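Local atomic coordinates of putative aldo/keto reductase (Salmonella enterica subsp. enterica serovar Typhimurium, PDB entry 4R9O), a protein that probably acts as an NADP(H)-dependent oxidoreductase of the aldo/keto reductase family, on a TIM-barrel scaffold. Residues Ala55-Tyr58 and Gly59-Cys63; Trp25-Met28 and Asp29-Met32; Ala113-Ser116 and Leu117-Leu120; Thr92-Ala95 and Glu96-Leu99. One frame throughout, in Å; residues are numbered along the deposited sequence.

How the interactions relate
All four contacts are local turns or helix segments within one TIM-barrel chain. In sequence they run interaction 2 (25-32), interaction 1 (55-63), interaction 4 (92-99) and interaction 3 (113-120). Interaction 1 lies after strand 51-53 and holds the probable proton donor Y58; its centre is about 11 Å from that of interaction 2 and about 13 Å from that of interaction 4. It touches both, with C63 against L27 and M28, and Y61 against A93 and R94. Interaction 3, on helix 106-119, is centred about 12 Å from the centre of interaction 1 without touching it. Interactions 1, 2 and 4 also meet a second subunit, so the loops beside the probable active site lie at an interface.

Interaction 1: Ala55-Tyr58 and Gly59-Cys63; sequences ADIY and GGYQC
The backbone carbonyls of I57 and Y58 take up the N-H groups of Y61, Q62 and C63, drawing the chain into a tight turn. I57 O receives Y61 N at 3.0 Å, with the donor standing well above the carbonyl plane. Y58 O accepts twice: Q62 N reaches it at 3.1 Å in the carbonyl plane, and C63 N arrives from above that plane at 3.3 Å along a nearly straight N-H (168°). Beside these bonds the aromatic ring of Y61 folds back over the backbone it follows, so that I57 CA lies over one face, 4.0 Å from the ring centroid, in a CH-pi contact. I57 CG2 rests against Y61 CZ at 3.8 Å, and Y61 CA directs its hydrogen at D56 O (3.3 Å). G59, G60 and Y61 all have left-handed helical backbone angles, and the turn they form follows strand 51-53 of the TIM barrel and leads into helix 63-73. The turn carries Y58, the probable proton donor. Placing CG beside the backbone N (chi1 -72°) directs the Y58 ring away from the turn and lays its face on A55 CB, while Y58 CB packs against C63 CB at 3.9 Å. The Y58 hydroxyl is hydrogen-bonded to K86, an arrangement consistent with the tyrosine-lysine pair of aldo/keto reductases, and has a weak further bond to E224 of the second subunit. Y61 OH is satisfied by T91 N, and G59 N by the side chain of Q227 of the second subunit. Within 55-58, I57 N makes a weak bond to D56 OD1 at 2.8 Å.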
ATOM      1  N   ALA C  55       2.609 -11.525  31.807  1.00 25.23           N
ATOM      2  CA  ALA C  55       1.590 -12.167  30.966  1.00 27.34           C
ATOM      3  C   ALA C  55       1.684 -13.671  31.142  1.00 27.47           C
ATOM      4  O   ALA C  55       2.753 -14.189  31.444  1.00 26.60           O
ATOM      5  CB  ALA C  55       1.752 -11.793  29.489  1.00 25.49           C
ATOM      6  N   ASP C  56       0.581 -14.376  30.949  1.00 28.56           N
ATOM      7  CA  ASP C  56       0.624 -15.826  31.119  1.00 29.74           C
ATOM      8  C   ASP C  56       1.663 -16.471  30.180  1.00 34.23           C
ATOM      9  O   ASP C  56       2.412 -17.352  30.597  1.00 27.42           O
ATOM     10  CB  ASP C  56      -0.771 -16.442  30.920  1.00 29.21           C
ATOM     11  CG  ASP C  56      -1.366 -16.164  29.536  1.00 32.96           C
ATOM     12  OD1 ASP C  56      -0.941 -15.201  28.855  1.00 31.05           O
ATOM     13  OD2 ASP C  56      -2.283 -16.921  29.151  1.00 35.28           O
ATOM     14  N   ILE C  57       1.748 -15.998  28.938  1.00 32.71           N
ATOM     15  CA  ILE C  57       2.605 -16.652  27.947  1.00 32.35           C
ATOM     16  C   ILE C  57       4.117 -16.366  28.059  1.00 30.51           C
ATOM     17  O   ILE C  57       4.927 -17.126  27.514  1.00 31.79           O
ATOM     18  CB  ILE C  57       2.182 -16.269  26.515  1.00 31.95           C
ATOM     19  CG1 ILE C  57       2.388 -14.772  26.286  1.00 31.16           C
ATOM     20  CG2 ILE C  57       0.736 -16.675  26.238  1.00 28.19           C
ATOM     21  CD1 ILE C  57       2.658 -14.425  24.832  1.00 32.81           C
ATOM     22  N   TYR C  58       4.503 -15.289  28.749  1.00 26.48           N
ATOM     23  CA  TYR C  58       5.906 -14.840  28.726  1.00 29.09           C
ATOM     24  C   TYR C  58       6.870 -15.940  29.161  1.00 31.52           C
ATOM     25  O   TYR C  58       6.592 -16.693  30.100  1.00 29.70           O
ATOM     26  CB  TYR C  58       6.109 -13.610  29.620  1.00 28.49           C
ATOM     27  CG  TYR C  58       5.512 -12.321  29.085  1.00 27.38           C
ATOM     28  CD1 TYR C  58       5.216 -12.166  27.732  1.00 29.61           C
ATOM     29  CD2 TYR C  58       5.225 -11.267  29.942  1.00 27.34           C
ATOM     30  CE1 TYR C  58       4.659 -10.985  27.250  1.00 32.15           C
ATOM     31  CE2 TYR C  58       4.681 -10.090  29.476  1.00 26.96           C
ATOM     32  CZ  TYR C  58       4.394  -9.952  28.133  1.00 31.56           C
ATOM     33  OH  TYR C  58       3.840  -8.769  27.692  1.00 31.51           O
ATOM     34  N   GLY C  59       7.988 -16.038  28.448  1.00 34.23           N
ATOM     35  CA  GLY C  59       9.040 -16.978  28.777  1.00 34.56           C
ATOM     36  C   GLY C  59       8.577 -18.411  28.641  1.00 35.92           C
ATOM     37  O   GLY C  59       9.049 -19.298  29.351  1.00 35.73           O
ATOM     38  N   GLY C  60       7.642 -18.642  27.724  1.00 35.37           N
ATOM     39  CA  GLY C  60       7.118 -19.974  27.512  1.00 34.24           C
ATOM     40  C   GLY C  60       6.299 -20.437  28.700  1.00 30.60           C
ATOM     41  O   GLY C  60       6.440 -21.574  29.149  1.00 31.89           O
ATOM     42  N   TYR C  61       5.444 -19.547  29.202  1.00 29.33           N
ATOM     43  CA  TYR C  61       4.596 -19.808  30.366  1.00 33.20           C
ATOM     44  C   TYR C  61       5.439 -20.078  31.616  1.00 33.60           C
ATOM     45  O   TYR C  61       5.096 -20.939  32.423  1.00 36.36           O
ATOM     46  CB  TYR C  61       3.641 -20.993  30.113  1.00 30.40           C
ATOM     47  CG  TYR C  61       2.632 -20.777  28.987  1.00 30.00           C
ATOM     48  CD1 TYR C  61       1.387 -20.206  29.237  1.00 29.80           C
ATOM     49  CD2 TYR C  61       2.922 -21.162  27.681  1.00 31.16           C
ATOM     50  CE1 TYR C  61       0.455 -20.007  28.211  1.00 29.48           C
ATOM     51  CE2 TYR C  61       2.005 -20.970  26.652  1.00 30.81           C
ATOM     52  CZ  TYR C  61       0.773 -20.399  26.926  1.00 31.55           C
ATOM     53  OH  TYR C  61      -0.138 -20.218  25.910  1.00 32.85           O
ATOM     54  N   GLN C  62       6.525 -19.329  31.784  1.00 30.64           N
ATOM     55  CA  GLN C  62       7.410 -19.541  32.932  1.00 33.93           C
ATOM     56  C   GLN C  62       7.678 -18.303  33.778  1.00 33.16           C
ATOM     57  O   GLN C  62       8.047 -18.432  34.953  1.00 34.58           O
ATOM     58  CB  GLN C  62       8.760 -20.092  32.472  1.00 34.92           C
ATOM     59  CG  GLN C  62       8.742 -21.495  31.934  1.00 39.27           C
ATOM     60  CD  GLN C  62      10.117 -21.905  31.449  1.00 45.44           C
ATOM     61  OE1 GLN C  62      10.534 -21.536  30.349  1.00 50.46           O
ATOM     62  NE2 GLN C  62      10.844 -22.644  32.277  1.00 45.13           N
ATOM     63  N   CYS C  63       7.532 -17.115  33.192  1.00 29.25           N
ATOM     64  CA  CYS C  63       7.955 -15.890  33.878  1.00 28.94           C
ATOM     65  C   CYS C  63       7.112 -15.584  35.105  1.00 30.77           C
ATOM     66  O   CYS C  63       7.649 -15.135  36.115  1.00 33.17           O
ATOM     67  CB  CYS C  63       7.924 -14.683  32.934  1.00 26.65           C
ATOM     68  SG  CYS C  63       9.286 -14.639  31.745  1.00 32.65           S
TER

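Interaction 2: Trp25-Met28 and Asp29-Met32; sequences WRLM and DWNM
The indole of W30 lies across the backbone of R26 and L27, and this is the tightly packed part of the turn. L27 CA sits over the face of the five-membered ring, 4.1 Å from its centroid, in a CH-pi contact, and R26 O lies over the same ring toward its rim. With CG anti to the backbone N (chi1 179°), the L27 side chain meets the indole at about a right angle and brings CD1 to 3.5 Å from W30 CE3. F40 of helix 34-46 makes an edge-to-face contact with W30, and L27 continues the packing onto helix 63-73. The backbone forms a short helical turn: D29 N donates to R26 O at 2.9 Å and W30 N to L27 O at 3.1 Å, whereas N31 N makes a weak bond to M28 O as the chain leaves the turn with positive phi. There a water accepts from M32 N at 2.7 Å and donates to L27 O at 2.8 Å, bridging the turn to the segment that follows. The R26-D29 side is partly exposed and less certain: the charged groups are modelled too close to be trusted, so their exact arrangement is doubtful. The same D29 oxygen is placed to form a salt bridge with R230 of the second subunit, though its position is less sure. The apolar face of the turn therefore packs within its own barrel, close to the probable NADP-binding G267, while its charged edge is directed to the subunit interface.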
ATOM      1  N   TRP C  25       8.792  -9.543  30.690  1.00 28.45           N
ATOM      2  CA  TRP C  25       8.649 -10.512  29.611  1.00 29.14           C
ATOM      3  C   TRP C  25       9.966 -11.209  29.269  1.00 29.75           C
ATOM      4  O   TRP C  25       9.944 -12.322  28.752  1.00 29.82           O
ATOM      5  CB  TRP C  25       8.037  -9.848  28.364  1.00 31.27           C
ATOM      6  CG  TRP C  25       8.983  -9.145  27.428  1.00 35.55           C
ATOM      7  CD1 TRP C  25       9.537  -9.655  26.282  1.00 38.47           C
ATOM      8  CD2 TRP C  25       9.459  -7.799  27.536  1.00 36.96           C
ATOM      9  NE1 TRP C  25      10.337  -8.712  25.679  1.00 40.71           N
ATOM     10  CE2 TRP C  25      10.303  -7.563  26.427  1.00 41.69           C
ATOM     11  CE3 TRP C  25       9.252  -6.770  28.458  1.00 38.69           C
ATOM     12  CZ2 TRP C  25      10.945  -6.340  26.222  1.00 46.00           C
ATOM     13  CZ3 TRP C  25       9.887  -5.553  28.248  1.00 43.10           C
ATOM     14  CH2 TRP C  25      10.724  -5.348  27.137  1.00 45.17           C
ATOM     15  N   ARG C  26      11.097 -10.579  29.592  1.00 31.10           N
ATOM     16  CA  ARG C  26      12.430 -11.135  29.310  1.00 33.35           C
ATOM     17  C   ARG C  26      13.075 -11.804  30.526  1.00 33.68           C
ATOM     18  O   ARG C  26      14.255 -12.149  30.484  1.00 34.54           O
ATOM     19  CB  ARG C  26      13.380 -10.037  28.808  1.00 38.04           C
ATOM     20  CG  ARG C  26      12.974  -9.392  27.498  1.00 43.45           C
ATOM     21  CD  ARG C  26      13.671 -10.046  26.311  1.00 50.43           C
ATOM     22  NE  ARG C  26      15.074  -9.644  26.213  1.00 56.50           N
ATOM     23  CZ  ARG C  26      16.060 -10.440  25.807  1.00 59.59           C
ATOM     24  NH1 ARG C  26      17.304  -9.983  25.752  1.00 62.93           N
ATOM     25  NH2 ARG C  26      15.807 -11.690  25.456  1.00 59.90           N
ATOM     26  N   LEU C  27      12.310 -11.966  31.603  1.00 32.71           N
ATOM     27  CA  LEU C  27      12.844 -12.450  32.875  1.00 30.79           C
ATOM     28  C   LEU C  27      13.686 -13.719  32.760  1.00 33.07           C
ATOM     29  O   LEU C  27      14.764 -13.793  33.345  1.00 35.15           O
ATOM     30  CB  LEU C  27      11.706 -12.689  33.868  1.00 29.98           C
ATOM     31  CG  LEU C  27      12.102 -13.226  35.254  1.00 33.13           C
ATOM     32  CD1 LEU C  27      13.272 -12.450  35.863  1.00 31.87           C
ATOM     33  CD2 LEU C  27      10.903 -13.173  36.184  1.00 35.11           C
ATOM     34  N   MET C  28      13.209 -14.713  32.016  1.00 31.51           N
ATOM     35  CA  MET C  28      13.939 -15.976  31.897  1.00 36.13           C
ATOM     36  C   MET C  28      15.331 -15.794  31.266  1.00 38.64           C
ATOM     37  O   MET C  28      16.266 -16.530  31.590  1.00 39.11           O
ATOM     38  CB  MET C  28      13.127 -17.000  31.084  1.00 36.32           C
ATOM     39  CG  MET C  28      11.722 -17.271  31.622  1.00 35.15           C
ATOM     40  SD  MET C  28      11.680 -17.625  33.405  1.00 41.64           S
ATOM     41  CE  MET C  28      12.619 -19.148  33.472  1.00 33.75           C
ATOM     42  N   ASP C  29      15.468 -14.810  30.378  1.00 37.89           N
ATOM     43  CA  ASP C  29      16.738 -14.570  29.692  1.00 40.50           C
ATOM     44  C   ASP C  29      17.773 -13.899  30.602  1.00 42.93           C
ATOM     45  O   ASP C  29      18.961 -13.922  30.302  1.00 44.56           O
ATOM     46  CB  ASP C  29      16.534 -13.706  28.442  1.00 41.16           C
ATOM     47  CG  ASP C  29      15.604 -14.350  27.413  1.00 40.23           C
ATOM     48  OD1 ASP C  29      15.333 -15.566  27.502  1.00 39.60           O
ATOM     49  OD2 ASP C  29      15.147 -13.625  26.506  1.00 40.73           O
ATOM     50  N   TRP C  30      17.322 -13.293  31.699  1.00 42.89           N
ATOM     51  CA  TRP C  30      18.236 -12.614  32.627  1.00 43.71           C
ATOM     52  C   TRP C  30      19.063 -13.607  33.433  1.00 48.46           C
ATOM     53  O   TRP C  30      20.115 -13.251  33.974  1.00 51.81           O
ATOM     54  CB  TRP C  30      17.474 -11.704  33.591  1.00 41.07           C
ATOM     55  CG  TRP C  30      16.638 -10.649  32.930  1.00 39.91           C
ATOM     56  CD1 TRP C  30      16.656 -10.285  31.616  1.00 40.25           C
ATOM     57  CD2 TRP C  30      15.658  -9.822  33.565  1.00 39.03           C
ATOM     58  NE1 TRP C  30      15.745  -9.278  31.391  1.00 41.00           N
ATOM     59  CE2 TRP C  30      15.112  -8.982  32.570  1.00 39.53           C
ATOM     60  CE3 TRP C  30      15.188  -9.710  34.880  1.00 39.85           C
ATOM     61  CZ2 TRP C  30      14.119  -8.048  32.848  1.00 38.24           C
ATOM     62  CZ3 TRP C  30      14.203  -8.781  35.155  1.00 41.00           C
ATOM     63  CH2 TRP C  30      13.675  -7.962  34.140  1.00 38.87           C
ATOM     64  N   ASN C  31      18.577 -14.844  33.525  1.00 50.03           N
ATOM     65  CA  ASN C  31      19.237 -15.895  34.303  1.00 52.44           C
ATOM     66  C   ASN C  31      19.458 -15.496  35.768  1.00 53.33           C
ATOM     67  O   ASN C  31      20.573 -15.589  36.294  1.00 55.99           O
ATOM     68  CB  ASN C  31      20.573 -16.282  33.658  1.00 55.36           C
ATOM     69  CG  ASN C  31      20.395 -16.965  32.313  0.35 57.53           C
ATOM     70  OD1 ASN C  31      21.057 -16.619  31.333  1.00 58.56           O
ATOM     71  ND2 ASN C  31      19.493 -17.940  32.259  1.00 58.25           N
ATOM     72  N   MET C  32      18.384 -15.056  36.417  1.00 50.30           N
ATOM     73  CA  MET C  32      18.423 -14.682  37.828  1.00 48.42           C
ATOM     74  C   MET C  32      17.946 -15.813  38.735  1.00 46.68           C
ATOM     75  O   MET C  32      16.971 -16.503  38.427  1.00 46.94           O
ATOM     76  CB  MET C  32      17.562 -13.443  38.084  1.00 45.38           C
ATOM     77  CG  MET C  32      18.207 -12.108  37.751  1.00 45.66           C
ATOM     78  SD  MET C  32      17.134 -10.730  38.238  1.00 53.02           S
ATOM     79  CE  MET C  32      18.117  -9.326  37.711  1.00 56.40           C
TER
HETATM   80  O   HOH W   1      15.864 -15.178  35.466  1.00 33.62           O

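Interaction 3: Ala113-Ser116 and Leu117-Leu120; sequences AEQS and LKNL
S116, Q115 and L117 bury the most surface in the contact between the two halves of this last stretch of helix 106-119, and each meets its partners differently. S116 works mainly through its backbone: S116 O accepts L120 N at 2.8 Å, almost along the C=O axis, and also lies 3.4 Å from L120 CG. Its hydroxyl faces elsewhere, bonding to E64 of helix 63-73 and to S112 O one turn earlier. Q115 O takes N119 N, again at 2.8 Å and nearly straight (167°). The Q115 side chain, bent at chi2 (-53°), swings over the following turn until NE2 is 3.7 Å from K118 CD; the amides of Q115 and N119 are turned 68° apart, with no bond between them. L117 donates its N to A113 O at 3.0 Å and rests CG on that same oxygen at 3.4 Å, its branches continuing onto L125 of strand 125-130. Four regular i to i+4 bonds, K118 N to E114 O being the fourth, join the two halves. The polar ends of S116 and N119 both reach E64, one on each carboxylate oxygen, which implies that this single carboxylate ties the helix to helix 63-73.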
ATOM      1  N   ALA C 113      -6.512 -16.304  34.834  1.00 34.41           N
ATOM      2  CA  ALA C 113      -6.332 -15.418  35.979  1.00 33.32           C
ATOM      3  C   ALA C 113      -6.043 -16.207  37.247  1.00 34.95           C
ATOM      4  O   ALA C 113      -5.218 -15.804  38.068  1.00 32.67           O
ATOM      5  CB  ALA C 113      -7.560 -14.547  36.173  1.00 32.89           C
ATOM      6  N   GLU C 114      -6.727 -17.333  37.407  1.00 36.42           N
ATOM      7  CA  GLU C 114      -6.535 -18.163  38.589  1.00 37.63           C
ATOM      8  C   GLU C 114      -5.168 -18.844  38.570  1.00 34.80           C
ATOM      9  O   GLU C 114      -4.511 -18.942  39.608  1.00 32.85           O
ATOM     10  CB  GLU C 114      -7.672 -19.182  38.704  1.00 45.01           C
ATOM     11  CG  GLU C 114      -8.826 -18.630  39.540  1.00 51.43           C
ATOM     12  CD  GLU C 114     -10.142 -19.345  39.330  1.00 55.29           C
ATOM     13  OE1 GLU C 114     -10.175 -20.354  38.589  1.00 56.62           O
ATOM     14  OE2 GLU C 114     -11.148 -18.888  39.920  1.00 56.53           O
ATOM     15  N   GLN C 115      -4.716 -19.281  37.398  1.00 32.21           N
ATOM     16  CA  GLN C 115      -3.348 -19.795  37.287  1.00 37.54           C
ATOM     17  C   GLN C 115      -2.325 -18.693  37.599  1.00 34.95           C
ATOM     18  O   GLN C 115      -1.302 -18.950  38.240  1.00 33.09           O
ATOM     19  CB  GLN C 115      -3.083 -20.380  35.896  1.00 40.79           C
ATOM     20  CG  GLN C 115      -3.353 -21.867  35.786  1.00 48.54           C
ATOM     21  CD  GLN C 115      -2.619 -22.673  36.848  1.00 52.56           C
ATOM     22  OE1 GLN C 115      -1.402 -22.567  36.998  1.00 54.50           O
ATOM     23  NE2 GLN C 115      -3.365 -23.473  37.601  1.00 56.45           N
ATOM     24  N   SER C 116      -2.612 -17.473  37.148  1.00 32.69           N
ATOM     25  CA  SER C 116      -1.747 -16.331  37.423  1.00 32.43           C
ATOM     26  C   SER C 116      -1.601 -16.125  38.925  1.00 33.80           C
ATOM     27  O   SER C 116      -0.486 -15.981  39.429  1.00 33.35           O
ATOM     28  CB  SER C 116      -2.287 -15.056  36.762  1.00 27.35           C
ATOM     29  OG  SER C 116      -2.111 -15.101  35.356  1.00 28.57           O
ATOM     30  N   LEU C 117      -2.726 -16.143  39.637  1.00 34.37           N
ATOM     31  CA  LEU C 117      -2.705 -16.058  41.096  1.00 34.01           C
ATOM     32  C   LEU C 117      -1.812 -17.119  41.734  1.00 36.50           C
ATOM     33  O   LEU C 117      -1.041 -16.821  42.649  1.00 38.53           O
ATOM     34  CB  LEU C 117      -4.115 -16.182  41.666  1.00 33.26           C
ATOM     35  CG  LEU C 117      -5.069 -15.023  41.388  1.00 35.28           C
ATOM     36  CD1 LEU C 117      -6.368 -15.214  42.173  1.00 37.10           C
ATOM     37  CD2 LEU C 117      -4.410 -13.710  41.757  1.00 34.17           C
ATOM     38  N   LYS C 118      -1.929 -18.358  41.270  1.00 35.53           N
ATOM     39  CA  LYS C 118      -1.114 -19.436  41.806  1.00 40.08           C
ATOM     40  C   LYS C 118       0.362 -19.252  41.450  1.00 37.72           C
ATOM     41  O   LYS C 118       1.240 -19.434  42.301  1.00 37.25           O
ATOM     42  CB  LYS C 118      -1.617 -20.788  41.301  1.00 46.73           C
ATOM     43  CG  LYS C 118      -3.015 -21.145  41.769  1.00 53.06           C
ATOM     44  CD  LYS C 118      -3.472 -22.460  41.156  1.00 59.11           C
ATOM     45  CE  LYS C 118      -4.875 -22.848  41.615  1.00 63.35           C
ATOM     46  NZ  LYS C 118      -5.322 -24.139  41.011  1.00 65.77           N
ATOM     47  N   ASN C 119       0.634 -18.895  40.197  1.00 34.98           N
ATOM     48  CA  ASN C 119       2.004 -18.655  39.744  1.00 36.00           C
ATOM     49  C   ASN C 119       2.700 -17.545  40.511  1.00 36.20           C
ATOM     50  O   ASN C 119       3.821 -17.720  40.998  1.00 36.03           O
ATOM     51  CB  ASN C 119       2.030 -18.317  38.255  1.00 33.86           C
ATOM     52  CG  ASN C 119       1.693 -19.504  37.397  1.00 36.03           C
ATOM     53  OD1 ASN C 119       1.838 -20.642  37.825  1.00 38.05           O
ATOM     54  ND2 ASN C 119       1.243 -19.250  36.182  1.00 36.46           N
ATOM     55  N   LEU C 120       2.023 -16.407  40.617  1.00 32.68           N
ATOM     56  CA  LEU C 120       2.585 -15.223  41.259  1.00 35.85           C
ATOM     57  C   LEU C 120       2.563 -15.329  42.786  1.00 38.26           C
ATOM     58  O   LEU C 120       3.068 -14.446  43.476  1.00 42.54           O
ATOM     59  CB  LEU C 120       1.827 -13.971  40.808  1.00 34.58           C
ATOM     60  CG  LEU C 120       1.934 -13.634  39.313  1.00 32.51           C
ATOM     61  CD1 LEU C 120       0.872 -12.624  38.867  1.00 29.87           C
ATOM     62  CD2 LEU C 120       3.334 -13.122  38.978  1.00 32.03           C
TER

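Interaction 4: Thr92-Ala95 and Glu96-Leu99; sequences TARA and ENKL
R94 and E96 lie side by side over a type I beta turn running from R94 to N97, in the loop between strands 82-90 and 101-102. Their side chains point the same way, and the guanidinium and carboxylate planes are only 11° from parallel. Contact is made through the aliphatic part of the arginine: CD of R94 comes to 3.3 Å from E96 OE1, and R94 CB to 3.6 Å, whereas R94 NE and E96 OE1 are 4.5 Å apart, beyond a salt bridge. E96 reaches back because its CG stands between the backbone N and the carbonyl carbon (chi1 58°) and the chain bends again at chi2. The guanidinium continues past it to make a cation-pi contact with Y61. Within the turn N97 N donates to R94 O at 2.9 Å from above the carbonyl plane, while the N97 amide runs beside R94 CB, and its ND2 bonds to T91 O. Elsewhere in the loop, T92 presents its methyl group to the backbone of the returning chain, CG2 lying 3.4 Å from N97 O and 3.8 Å from L99 CA. Q286 of a third subunit holds E96 O and K98 N by hydrogen bonds, so the turn meets a neighbouring subunit. K98, curled at chi2, brings its ammonium back over the turn, where NZ donates to A95 O at 2.6 Å, tilted 35° from the carbonyl plane.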
ATOM      1  N   THR C  92       2.689 -22.140  21.001  1.00 31.39           N
ATOM      2  CA  THR C  92       3.055 -23.540  20.818  1.00 33.98           C
ATOM      3  C   THR C  92       4.028 -24.016  21.896  1.00 34.34           C
ATOM      4  O   THR C  92       4.580 -25.102  21.787  1.00 34.47           O
ATOM      5  CB  THR C  92       3.697 -23.786  19.441  1.00 35.50           C
ATOM      6  OG1 THR C  92       4.786 -22.872  19.255  1.00 37.19           O
ATOM      7  CG2 THR C  92       2.674 -23.577  18.334  1.00 35.81           C
ATOM      8  N   ALA C  93       4.245 -23.198  22.923  1.00 32.86           N
ATOM      9  CA  ALA C  93       5.011 -23.639  24.087  1.00 36.31           C
ATOM     10  C   ALA C  93       4.188 -24.653  24.877  1.00 38.17           C
ATOM     11  O   ALA C  93       4.727 -25.426  25.665  1.00 38.60           O
ATOM     12  CB  ALA C  93       5.405 -22.450  24.964  1.00 34.92           C
ATOM     13  N   ARG C  94       2.872 -24.638  24.669  1.00 39.12           N
ATOM     14  CA  ARG C  94       1.996 -25.676  25.206  1.00 42.84           C
ATOM     15  C   ARG C  94       1.686 -26.683  24.108  1.00 42.41           C
ATOM     16  O   ARG C  94       1.228 -26.308  23.028  1.00 43.04           O
ATOM     17  CB  ARG C  94       0.701 -25.082  25.772  1.00 44.25           C
ATOM     18  CG  ARG C  94       0.908 -24.193  26.992  1.00 47.31           C
ATOM     19  CD  ARG C  94      -0.207 -24.353  28.026  1.00 49.76           C
ATOM     20  NE  ARG C  94      -0.044 -23.481  29.197  1.00 49.36           N
ATOM     21  CZ  ARG C  94       0.904 -23.626  30.123  1.00 51.57           C
ATOM     22  NH1 ARG C  94       0.959 -22.799  31.154  1.00 51.63           N
ATOM     23  NH2 ARG C  94       1.806 -24.592  30.020  1.00 53.99           N
ATOM     24  N   ALA C  95       1.936 -27.956  24.402  1.00 43.33           N
ATOM     25  CA  ALA C  95       1.841 -29.043  23.425  1.00 42.83           C
ATOM     26  C   ALA C  95       0.470 -29.139  22.751  1.00 42.40           C
ATOM     27  O   ALA C  95       0.375 -29.524  21.589  1.00 43.18           O
ATOM     28  CB  ALA C  95       2.191 -30.382  24.100  1.00 44.20           C
ATOM     29  N   GLU C  96      -0.586 -28.782  23.476  1.00 41.99           N
ATOM     30  CA  GLU C  96      -1.942 -28.896  22.951  1.00 41.63           C
ATOM     31  C   GLU C  96      -2.218 -27.834  21.877  1.00 37.63           C
ATOM     32  O   GLU C  96      -3.125 -27.975  21.056  1.00 34.24           O
ATOM     33  CB  GLU C  96      -2.970 -28.791  24.088  1.00 41.92           C
ATOM     34  CG  GLU C  96      -2.909 -27.503  24.899  1.00 41.48           C
ATOM     35  CD  GLU C  96      -1.929 -27.572  26.072  1.00 43.74           C
ATOM     36  OE1 GLU C  96      -2.158 -26.863  27.073  1.00 45.57           O
ATOM     37  OE2 GLU C  96      -0.928 -28.312  25.985  1.00 42.64           O
ATOM     38  N   ASN C  97      -1.427 -26.769  21.890  1.00 36.31           N
ATOM     39  CA  ASN C  97      -1.532 -25.729  20.873  1.00 34.61           C
ATOM     40  C   ASN C  97      -0.625 -26.032  19.690  1.00 36.84           C
ATOM     41  O   ASN C  97       0.590 -25.834  19.761  1.00 36.37           O
ATOM     42  CB  ASN C  97      -1.194 -24.377  21.478  1.00 35.88           C
ATOM     43  CG  ASN C  97      -2.137 -24.002  22.600  1.00 38.25           C
ATOM     44  OD1 ASN C  97      -3.316 -24.363  22.572  1.00 36.74           O
ATOM     45  ND2 ASN C  97      -1.627 -23.279  23.596  1.00 39.35           N
ATOM     46  N   LYS C  98      -1.225 -26.528  18.610  1.00 38.43           N
ATOM     47  CA  LYS C  98      -0.470 -26.968  17.441  1.00 40.01           C
ATOM     48  C   LYS C  98      -0.120 -25.788  16.546  1.00 37.46           C
ATOM     49  O   LYS C  98       0.743 -25.889  15.678  1.00 37.56           O
ATOM     50  CB  LYS C  98      -1.256 -28.015  16.652  1.00 43.77           C
ATOM     51  CG  LYS C  98      -1.819 -29.145  17.497  1.00 48.36           C
ATOM     52  CD  LYS C  98      -0.740 -29.818  18.325  1.00 51.14           C
ATOM     53  CE  LYS C  98      -1.327 -30.930  19.195  1.00 53.68           C
ATOM     54  NZ  LYS C  98      -0.313 -31.502  20.128  1.00 54.58           N
ATOM     55  N   LEU C  99      -0.813 -24.675  16.757  1.00 34.70           N
ATOM     56  CA  LEU C  99      -0.459 -23.410  16.124  1.00 33.51           C
ATOM     57  C   LEU C  99      -0.750 -22.273  17.097  1.00 34.21           C
ATOM     58  O   LEU C  99      -1.609 -22.402  17.965  1.00 35.09           O
ATOM     59  CB  LEU C  99      -1.232 -23.202  14.819  1.00 34.48           C
ATOM     60  CG  LEU C  99      -2.712 -22.814  14.965  1.00 35.09           C
ATOM     61  CD1 LEU C  99      -3.213 -22.083  13.731  1.00 36.08           C
ATOM     62  CD2 LEU C  99      -3.556 -24.053  15.207  1.00 34.61           C
TER